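Local coordinates for protein FMN-dependent NADH-azoreductase 1 (Bacillus anthracis, PDB 3U7I) that probably uses NADH and a bound FMN to reduce electrophilic quinones and to cleave the azo bonds of aromatic azo compounds, working as a homodimer, at residues Ser134-Met144 / Phe174-Tyr182; Ile47-Ile57 / Pro110-Asn119. All blocks are in the same frame, centred on the assembly; numbering follows the deposited sequence. Where two conformers were deposited one is given.

Interaction 1. Residues Ser134-Met144 / Phe174-Tyr182; sequences SVGLLKDGRRM and FNFLGIEDY
Met-144, a selenomethionine, meets Phe-174, Ile-179 and Tyr-182 at the centre of this contact, which closes a beta-alpha-beta crossover of the flavodoxin-like fold: helix 165-177 leads back to strand 181-187, parallel to strand 143-149. In the conformer described, bends at chi2 (75°) and chi3 (64°) bring CE of Met-144 over the middle of the Phe-174 ring, a CH-pi contact with CE 3.5 Å from the centroid; a second conformer was deposited, so this placing is less certain. CG of Met-144 lies 3.8 Å from CD1 of Tyr-182, the two side chains running alongside each other. Ile-179 sets CG2 against Met-144 CB, 4.0 Å away, and CG1 against Arg-142 CB, so a branched chain suits a place touched on two sides. The strands are tied by Met-144 N to Asp-181 O, 2.8 Å.

Gly-178, at positive phi, ends the helix in a Schellman motif, with Ile-179 N bonded to Phe-174 O at 2.7 Å. Having no side chain, Gly-136 brings its CA within 3.2 Å of Phe-176 O. Leu-138 N lies almost in line with the C=O of Leu-177, 3.0 Å from its O, but the bond is bent at the hydrogen, 140°. On the loop, Arg-142 grips the carboxylate of Asp-140 side-on through NE and NH1 in a salt bridge; Leu-138 CD2 rests over one guanidinium face, toward its rim, while NH2 reaches Lys-93 O. Asp-181 turns to Arg-212, and Arg-143 to Leu-213 and Thr-97. Exposed Lys-139 delivers NZ to two waters, one of which also donates to Phe-176 O at 2.6 Å.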
# COMPACT_ATOMS: atom_id res chain seq x y z
N SER C 134 -13.39 6.05 -16.40
CA SER C 134 -14.07 4.86 -15.88
C SER C 134 -15.10 5.25 -14.82
O SER C 134 -15.18 6.41 -14.41
CB SER C 134 -13.08 3.84 -15.32
OG SER C 134 -12.23 4.43 -14.35
N VAL C 135 -15.90 4.27 -14.40
CA VAL C 135 -16.95 4.51 -13.41
C VAL C 135 -17.13 3.26 -12.54
O VAL C 135 -16.86 2.14 -12.98
CB VAL C 135 -18.29 4.94 -14.09
CG1 VAL C 135 -18.80 3.87 -15.04
CG2 VAL C 135 -19.35 5.29 -13.05
N GLY C 136 -17.55 3.47 -11.29
CA GLY C 136 -17.78 2.37 -10.36
C GLY C 136 -19.13 1.71 -10.63
O GLY C 136 -20.07 2.38 -11.08
N LEU C 137 -19.21 0.41 -10.37
CA LEU C 137 -20.42 -0.37 -10.62
C LEU C 137 -21.22 -0.69 -9.36
O LEU C 137 -22.31 -1.25 -9.44
CB LEU C 137 -20.07 -1.66 -11.36
CG LEU C 137 -19.50 -1.48 -12.76
CD1 LEU C 137 -19.32 -2.82 -13.43
CD2 LEU C 137 -20.42 -0.58 -13.58
N LEU C 138 -20.68 -0.34 -8.20
CA LEU C 138 -21.36 -0.62 -6.94
C LEU C 138 -21.98 0.65 -6.35
O LEU C 138 -21.73 0.99 -5.19
CB LEU C 138 -20.39 -1.25 -5.92
CG LEU C 138 -19.66 -2.51 -6.38
CD1 LEU C 138 -18.73 -3.00 -5.28
CD2 LEU C 138 -20.62 -3.61 -6.81
N LYS C 139 -22.78 1.33 -7.16
CA LYS C 139 -23.41 2.58 -6.73
C LYS C 139 -24.82 2.31 -6.22
O LYS C 139 -25.78 2.89 -6.73
CB LYS C 139 -23.44 3.58 -7.89
CG LYS C 139 -22.11 3.70 -8.62
CD LYS C 139 -21.82 5.13 -9.08
CE LYS C 139 -20.43 5.24 -9.68
NZ LYS C 139 -19.68 6.44 -9.21
N ASP C 140 -24.95 1.45 -5.21
CA ASP C 140 -26.26 1.01 -4.73
C ASP C 140 -26.47 1.15 -3.22
O ASP C 140 -27.21 0.37 -2.62
CB ASP C 140 -26.52 -0.44 -5.17
CG ASP C 140 -25.29 -1.34 -5.03
OD1 ASP C 140 -25.34 -2.49 -5.48
OD2 ASP C 140 -24.26 -0.88 -4.48
N GLY C 141 -25.84 2.15 -2.60
CA GLY C 141 -26.07 2.46 -1.20
C GLY C 141 -25.36 1.58 -0.17
O GLY C 141 -25.84 1.41 0.96
N ARG C 142 -24.22 1.02 -0.55
CA ARG C 142 -23.44 0.22 0.37
C ARG C 142 -22.74 1.13 1.39
O ARG C 142 -22.63 2.34 1.17
CB ARG C 142 -22.41 -0.64 -0.38
CG ARG C 142 -23.05 -1.47 -1.48
CD ARG C 142 -22.04 -2.29 -2.27
NE ARG C 142 -22.71 -2.92 -3.40
CZ ARG C 142 -22.60 -4.20 -3.76
NH1 ARG C 142 -23.27 -4.64 -4.81
NH2 ARG C 142 -21.82 -5.03 -3.08
N ARG C 143 -22.29 0.55 2.49
CA ARG C 143 -21.69 1.32 3.57
C ARG C 143 -20.33 0.76 3.99
O ARG C 143 -20.10 -0.45 3.96
CB ARG C 143 -22.61 1.38 4.79
CG ARG C 143 -24.01 1.88 4.52
CD ARG C 143 -24.99 0.72 4.25
NE ARG C 143 -25.00 -0.26 5.33
CZ ARG C 143 -25.78 -0.19 6.41
NH1 ARG C 143 -26.63 0.83 6.56
NH2 ARG C 143 -25.72 -1.13 7.34
N MSE C 144 -19.44 1.65 4.39
CA MSE C 144 -18.11 1.25 4.81
C MSE C 144 -17.72 1.93 6.12
O MSE C 144 -17.91 3.13 6.30
CB MSE C 144 -17.07 1.56 3.72
CG MSE C 144 -15.62 1.58 4.21
SE MSE C 144 -14.77 -0.17 4.56
CE MSE C 144 -14.79 -0.90 2.74
N PHE C 174 -13.02 3.49 -2.48
CA PHE C 174 -14.39 3.04 -2.27
C PHE C 174 -15.41 4.01 -2.83
O PHE C 174 -16.43 3.57 -3.36
CB PHE C 174 -14.65 2.61 -0.82
CG PHE C 174 -13.97 1.33 -0.47
CD1 PHE C 174 -14.51 0.11 -0.85
CD2 PHE C 174 -12.73 1.33 0.16
CE1 PHE C 174 -13.86 -1.07 -0.57
CE2 PHE C 174 -12.08 0.15 0.45
CZ PHE C 174 -12.64 -1.05 0.09
N ASN C 175 -15.10 5.30 -2.78
CA ASN C 175 -15.97 6.30 -3.40
C ASN C 175 -16.01 6.10 -4.92
O ASN C 175 -17.07 6.17 -5.56
CB ASN C 175 -15.55 7.73 -3.07
CG ASN C 175 -16.57 8.75 -3.55
OD1 ASN C 175 -17.47 9.15 -2.81
ND2 ASN C 175 -16.43 9.18 -4.80
N PHE C 176 -14.84 5.81 -5.48
CA PHE C 176 -14.75 5.46 -6.89
C PHE C 176 -15.67 4.28 -7.24
O PHE C 176 -16.42 4.34 -8.20
CB PHE C 176 -13.30 5.15 -7.27
CG PHE C 176 -13.16 4.55 -8.63
CD1 PHE C 176 -13.56 5.25 -9.75
CD2 PHE C 176 -12.61 3.28 -8.78
CE1 PHE C 176 -13.43 4.70 -11.02
CE2 PHE C 176 -12.47 2.72 -10.04
CZ PHE C 176 -12.89 3.43 -11.16
N LEU C 177 -15.59 3.20 -6.46
CA LEU C 177 -16.42 2.02 -6.70
C LEU C 177 -17.91 2.33 -6.58
O LEU C 177 -18.74 1.61 -7.12
CB LEU C 177 -16.03 0.88 -5.75
CG LEU C 177 -14.63 0.28 -5.96
CD1 LEU C 177 -14.41 -0.99 -5.11
CD2 LEU C 177 -14.38 0.01 -7.45
N GLY C 178 -18.23 3.41 -5.87
CA GLY C 178 -19.62 3.81 -5.66
C GLY C 178 -20.03 3.81 -4.19
O GLY C 178 -21.16 4.18 -3.85
N ILE C 179 -19.12 3.39 -3.33
CA ILE C 179 -19.41 3.32 -1.90
C ILE C 179 -19.10 4.68 -1.27
O ILE C 179 -17.94 5.02 -0.99
CB ILE C 179 -18.64 2.13 -1.22
CG1 ILE C 179 -18.94 0.82 -1.97
CG2 ILE C 179 -18.99 2.03 0.26
CD1 ILE C 179 -17.99 -0.31 -1.66
N GLU C 180 -20.15 5.47 -1.08
CA GLU C 180 -20.00 6.86 -0.68
C GLU C 180 -20.31 7.09 0.79
O GLU C 180 -19.96 8.14 1.34
CB GLU C 180 -20.88 7.74 -1.57
CG GLU C 180 -20.52 7.63 -3.03
CD GLU C 180 -21.27 8.62 -3.89
OE1 GLU C 180 -22.41 8.99 -3.52
OE2 GLU C 180 -20.71 9.03 -4.93
N ASP C 181 -20.98 6.12 1.41
CA ASP C 181 -21.24 6.16 2.85
C ASP C 181 -20.03 5.59 3.59
O ASP C 181 -19.89 4.38 3.75
CB ASP C 181 -22.50 5.36 3.18
CG ASP C 181 -22.97 5.56 4.62
OD1 ASP C 181 -22.14 5.85 5.51
OD2 ASP C 181 -24.18 5.40 4.87
N TYR C 182 -19.14 6.49 4.01
CA TYR C 182 -17.85 6.11 4.58
C TYR C 182 -17.65 6.78 5.94
O TYR C 182 -17.90 7.97 6.11
CB TYR C 182 -16.74 6.53 3.62
CG TYR C 182 -15.32 6.30 4.11
CD1 TYR C 182 -14.58 5.24 3.63
CD2 TYR C 182 -14.72 7.15 5.03
CE1 TYR C 182 -13.28 5.02 4.05
CE2 TYR C 182 -13.42 6.94 5.45
CZ TYR C 182 -12.71 5.86 4.95
OH TYR C 182 -11.40 5.63 5.36
O HOH W 1 -17.17 6.04 -10.04
O HOH W 2 -19.26 7.30 -6.71
O HOH W 3 -24.54 4.55 -3.30
O HOH W 4 -22.83 4.50 -0.49
O HOH W 5 -20.32 4.11 7.05

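Interaction 2. Residues Ile47-Ile57 / Pro110-Asn119; sequences INLYDDVVPMI and PSKLKDYMDN
Lys-112 NZ is held by Val-54 O at 2.8 Å, in the carbonyl plane, and by OD2 of Asp-115 one helical turn on, in a salt bridge of the same length. The contact thus pins the loop after edge strand 43-48 to helix 111-120 of the flavodoxin-like fold. With CG beside the backbone N (chi1 -67°), Lys-112 lays that carbon over one face of the Tyr-50 ring in a CH-pi contact, 3.6 Å from the centroid; bends at chi2 (-53°) and chi3 (-63°) then turn the chain so that NZ meets Val-54 O. A long aliphatic chain with a charged end suits both tasks. Tyr-50 OH also accepts a weak bond from Lys-112 N.

On the sheet side, Leu-49 splits its methyls, CD1 to Leu-113 CD1 and CD2 to Tyr-116 CD1, 3.6 Å, while Ile-47 CD1 meets the same tyrosine ring. Asp-115 OD1 bonds Ser-111 of the second subunit, and Asp-118 bonds Asn-106 there, so this helix also serves the dimer interface. Asn-119 ND2 donates to Pro-55 O at 3.0 Å and to Asp-115 O at 2.7 Å, whereas its buried OD1 finds no polar partner, lying 3.7 Å from Pro-55 CD.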
# COMPACT_ATOMS: atom_id res chain seq x y z
N ILE C 47 -13.08 -12.06 6.37
CA ILE C 47 -11.87 -12.53 5.71
C ILE C 47 -10.67 -11.98 6.48
O ILE C 47 -10.60 -10.79 6.78
CB ILE C 47 -11.83 -12.13 4.21
CG1 ILE C 47 -10.56 -12.66 3.52
CG2 ILE C 47 -11.95 -10.62 4.02
CD1 ILE C 47 -10.52 -12.39 2.03
N ASN C 48 -9.75 -12.87 6.82
CA ASN C 48 -8.55 -12.49 7.55
C ASN C 48 -7.39 -12.40 6.58
O ASN C 48 -6.90 -13.42 6.11
CB ASN C 48 -8.26 -13.51 8.66
CG ASN C 48 -9.26 -13.45 9.80
OD1 ASN C 48 -9.73 -12.37 10.18
ND2 ASN C 48 -9.59 -14.61 10.34
N LEU C 49 -6.97 -11.17 6.28
CA LEU C 49 -5.98 -10.93 5.22
C LEU C 49 -4.61 -11.51 5.53
O LEU C 49 -3.82 -11.74 4.62
CB LEU C 49 -5.86 -9.44 4.90
CG LEU C 49 -7.17 -8.74 4.51
CD1 LEU C 49 -6.90 -7.31 4.02
CD2 LEU C 49 -7.92 -9.53 3.46
N TYR C 50 -4.31 -11.75 6.81
CA TYR C 50 -3.01 -12.31 7.19
C TYR C 50 -3.10 -13.77 7.63
O TYR C 50 -2.17 -14.31 8.22
CB TYR C 50 -2.34 -11.43 8.25
CG TYR C 50 -1.76 -10.17 7.66
CD1 TYR C 50 -2.57 -9.06 7.39
CD2 TYR C 50 -0.42 -10.10 7.31
CE1 TYR C 50 -2.04 -7.91 6.82
CE2 TYR C 50 0.11 -8.98 6.73
CZ TYR C 50 -0.69 -7.88 6.49
OH TYR C 50 -0.10 -6.78 5.91
N ASP C 51 -4.24 -14.40 7.32
CA ASP C 51 -4.42 -15.82 7.61
C ASP C 51 -5.06 -16.56 6.43
O ASP C 51 -4.60 -17.64 6.04
CB ASP C 51 -5.27 -16.01 8.87
CG ASP C 51 -5.23 -17.44 9.40
OD1 ASP C 51 -4.11 -17.95 9.67
OD2 ASP C 51 -6.31 -18.04 9.53
N ASP C 52 -6.12 -15.99 5.87
CA ASP C 52 -6.75 -16.57 4.69
C ASP C 52 -5.84 -16.37 3.48
O ASP C 52 -4.91 -15.56 3.53
CB ASP C 52 -8.13 -15.95 4.42
CG ASP C 52 -9.10 -16.16 5.57
OD1 ASP C 52 -8.99 -17.19 6.27
OD2 ASP C 52 -9.98 -15.30 5.76
N VAL C 53 -6.11 -17.10 2.40
CA VAL C 53 -5.35 -16.94 1.17
C VAL C 53 -5.89 -15.74 0.40
O VAL C 53 -7.04 -15.73 -0.03
CB VAL C 53 -5.40 -18.20 0.29
CG1 VAL C 53 -4.53 -18.03 -0.95
CG2 VAL C 53 -4.93 -19.41 1.08
N VAL C 54 -5.05 -14.71 0.27
CA VAL C 54 -5.39 -13.53 -0.53
C VAL C 54 -4.31 -13.39 -1.58
O VAL C 54 -3.22 -12.87 -1.29
CB VAL C 54 -5.47 -12.25 0.34
CG1 VAL C 54 -5.78 -11.03 -0.53
CG2 VAL C 54 -6.51 -12.41 1.46
N PRO C 55 -4.59 -13.89 -2.80
CA PRO C 55 -3.59 -13.91 -3.87
C PRO C 55 -2.99 -12.53 -4.18
O PRO C 55 -3.68 -11.52 -4.31
CB PRO C 55 -4.38 -14.44 -5.08
CG PRO C 55 -5.42 -15.33 -4.46
CD PRO C 55 -5.83 -14.60 -3.19
N MSE C 56 -1.67 -12.52 -4.28
CA MSE C 56 -0.92 -11.35 -4.67
C MSE C 56 -0.80 -11.33 -6.20
O MSE C 56 -0.64 -12.39 -6.81
CB MSE C 56 0.47 -11.46 -4.06
CG MSE C 56 1.40 -10.37 -4.42
SE MSE C 56 3.13 -10.84 -3.72
CE MSE C 56 3.64 -12.22 -5.01
N ILE C 57 -0.87 -10.16 -6.83
CA ILE C 57 -0.54 -10.05 -8.26
C ILE C 57 0.94 -10.39 -8.49
O ILE C 57 1.84 -9.62 -8.11
CB ILE C 57 -0.85 -8.64 -8.86
CG1 ILE C 57 -2.35 -8.32 -8.82
CG2 ILE C 57 -0.34 -8.54 -10.30
CD1 ILE C 57 -2.67 -6.87 -9.23
N PRO C 110 -1.88 -1.72 5.05
CA PRO C 110 -1.04 -2.93 5.11
C PRO C 110 -0.87 -3.56 3.73
O PRO C 110 -1.79 -3.54 2.92
CB PRO C 110 -1.85 -3.86 6.03
CG PRO C 110 -2.59 -2.94 6.93
CD PRO C 110 -2.96 -1.76 6.06
N SER C 111 0.31 -4.12 3.47
CA SER C 111 0.57 -4.77 2.19
C SER C 111 -0.54 -5.74 1.77
O SER C 111 -0.93 -5.77 0.61
CB SER C 111 1.92 -5.48 2.20
OG SER C 111 1.98 -6.41 3.25
N LYS C 112 -1.03 -6.54 2.71
CA LYS C 112 -2.08 -7.51 2.37
C LYS C 112 -3.42 -6.84 2.04
O LYS C 112 -4.23 -7.40 1.32
CB LYS C 112 -2.23 -8.62 3.43
CG LYS C 112 -1.04 -9.57 3.54
CD LYS C 112 -0.61 -10.18 2.20
CE LYS C 112 -1.71 -11.07 1.58
NZ LYS C 112 -1.22 -11.79 0.34
N LEU C 113 -3.64 -5.62 2.54
CA LEU C 113 -4.85 -4.87 2.16
C LEU C 113 -4.74 -4.36 0.71
O LEU C 113 -5.73 -4.29 -0.01
CB LEU C 113 -5.14 -3.72 3.13
CG LEU C 113 -6.46 -2.96 2.93
CD1 LEU C 113 -7.63 -3.92 2.81
CD2 LEU C 113 -6.69 -1.96 4.06
N LYS C 114 -3.52 -4.03 0.29
CA LYS C 114 -3.28 -3.74 -1.13
C LYS C 114 -3.58 -4.97 -1.99
O LYS C 114 -4.26 -4.86 -3.00
CB LYS C 114 -1.84 -3.26 -1.37
CG LYS C 114 -1.56 -2.88 -2.83
CD LYS C 114 -2.69 -2.02 -3.41
CE LYS C 114 -2.32 -1.34 -4.75
NZ LYS C 114 -1.85 -2.27 -5.81
N ASP C 115 -3.09 -6.15 -1.58
CA ASP C 115 -3.40 -7.39 -2.29
C ASP C 115 -4.91 -7.60 -2.36
O ASP C 115 -5.44 -8.04 -3.39
CB ASP C 115 -2.79 -8.61 -1.61
CG ASP C 115 -1.30 -8.67 -1.77
OD1 ASP C 115 -0.77 -8.04 -2.71
OD2 ASP C 115 -0.65 -9.38 -0.98
N TYR C 116 -5.60 -7.29 -1.26
CA TYR C 116 -7.06 -7.44 -1.24
C TYR C 116 -7.70 -6.47 -2.24
O TYR C 116 -8.62 -6.85 -2.97
CB TYR C 116 -7.62 -7.24 0.17
CG TYR C 116 -9.12 -7.50 0.26
CD1 TYR C 116 -9.62 -8.79 0.35
CD2 TYR C 116 -10.02 -6.44 0.26
CE1 TYR C 116 -11.00 -9.03 0.43
CE2 TYR C 116 -11.40 -6.66 0.34
CZ TYR C 116 -11.88 -7.95 0.43
OH TYR C 116 -13.25 -8.15 0.51
N MSE C 117 -7.22 -5.23 -2.28
CA MSE C 117 -7.74 -4.27 -3.25
C MSE C 117 -7.53 -4.82 -4.65
O MSE C 117 -8.38 -4.64 -5.52
CB MSE C 117 -7.07 -2.89 -3.11
CG MSE C 117 -7.26 -2.20 -1.75
SE MSE C 117 -9.12 -1.95 -1.26
CE MSE C 117 -9.68 -0.91 -2.83
N ASP C 118 -6.41 -5.51 -4.86
CA ASP C 118 -6.09 -6.06 -6.18
C ASP C 118 -7.03 -7.21 -6.59
O ASP C 118 -7.15 -7.54 -7.78
CB ASP C 118 -4.62 -6.50 -6.26
CG ASP C 118 -3.64 -5.33 -6.21
OD1 ASP C 118 -4.06 -4.17 -6.49
OD2 ASP C 118 -2.45 -5.57 -5.87
N ASN C 119 -7.69 -7.82 -5.60
CA ASN C 119 -8.67 -8.89 -5.83
C ASN C 119 -10.08 -8.36 -6.13
O ASN C 119 -10.84 -9.00 -6.86
CB ASN C 119 -8.74 -9.81 -4.61
CG ASN C 119 -7.63 -10.85 -4.58
OD1 ASN C 119 -7.85 -12.00 -4.95
ND2 ASN C 119 -6.44 -10.44 -4.14
O HOH W 6 2.24 -6.63 6.60
O HOH W 7 -2.18 -14.91 1.27
O HOH W 8 -0.95 -7.77 -5.28

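Interaction 2 comes first along the chain and is complete before interaction 1 begins, their centres about 20 Å apart. Both rest on the five-stranded parallel sheet, but toward different edges: interaction 2 follows outermost strand 43-48, while interaction 1 joins strands 143-149 and 181-187 at the other side. Helices 111-120 and 165-177 bridge the gap, touching where Phe-174 CZ lies 3.9 Å from Met-117 SE, and Phe-92 of helix 76-94 packs against both contacts. One helical layer is therefore shared. Helix 111-120 faces the second subunit, and the side chain of Pro-110, at its N-cap, lies about 9 Å from that of Ser-23, predicted to bind FMN, whereas interaction 1 lies away from that site.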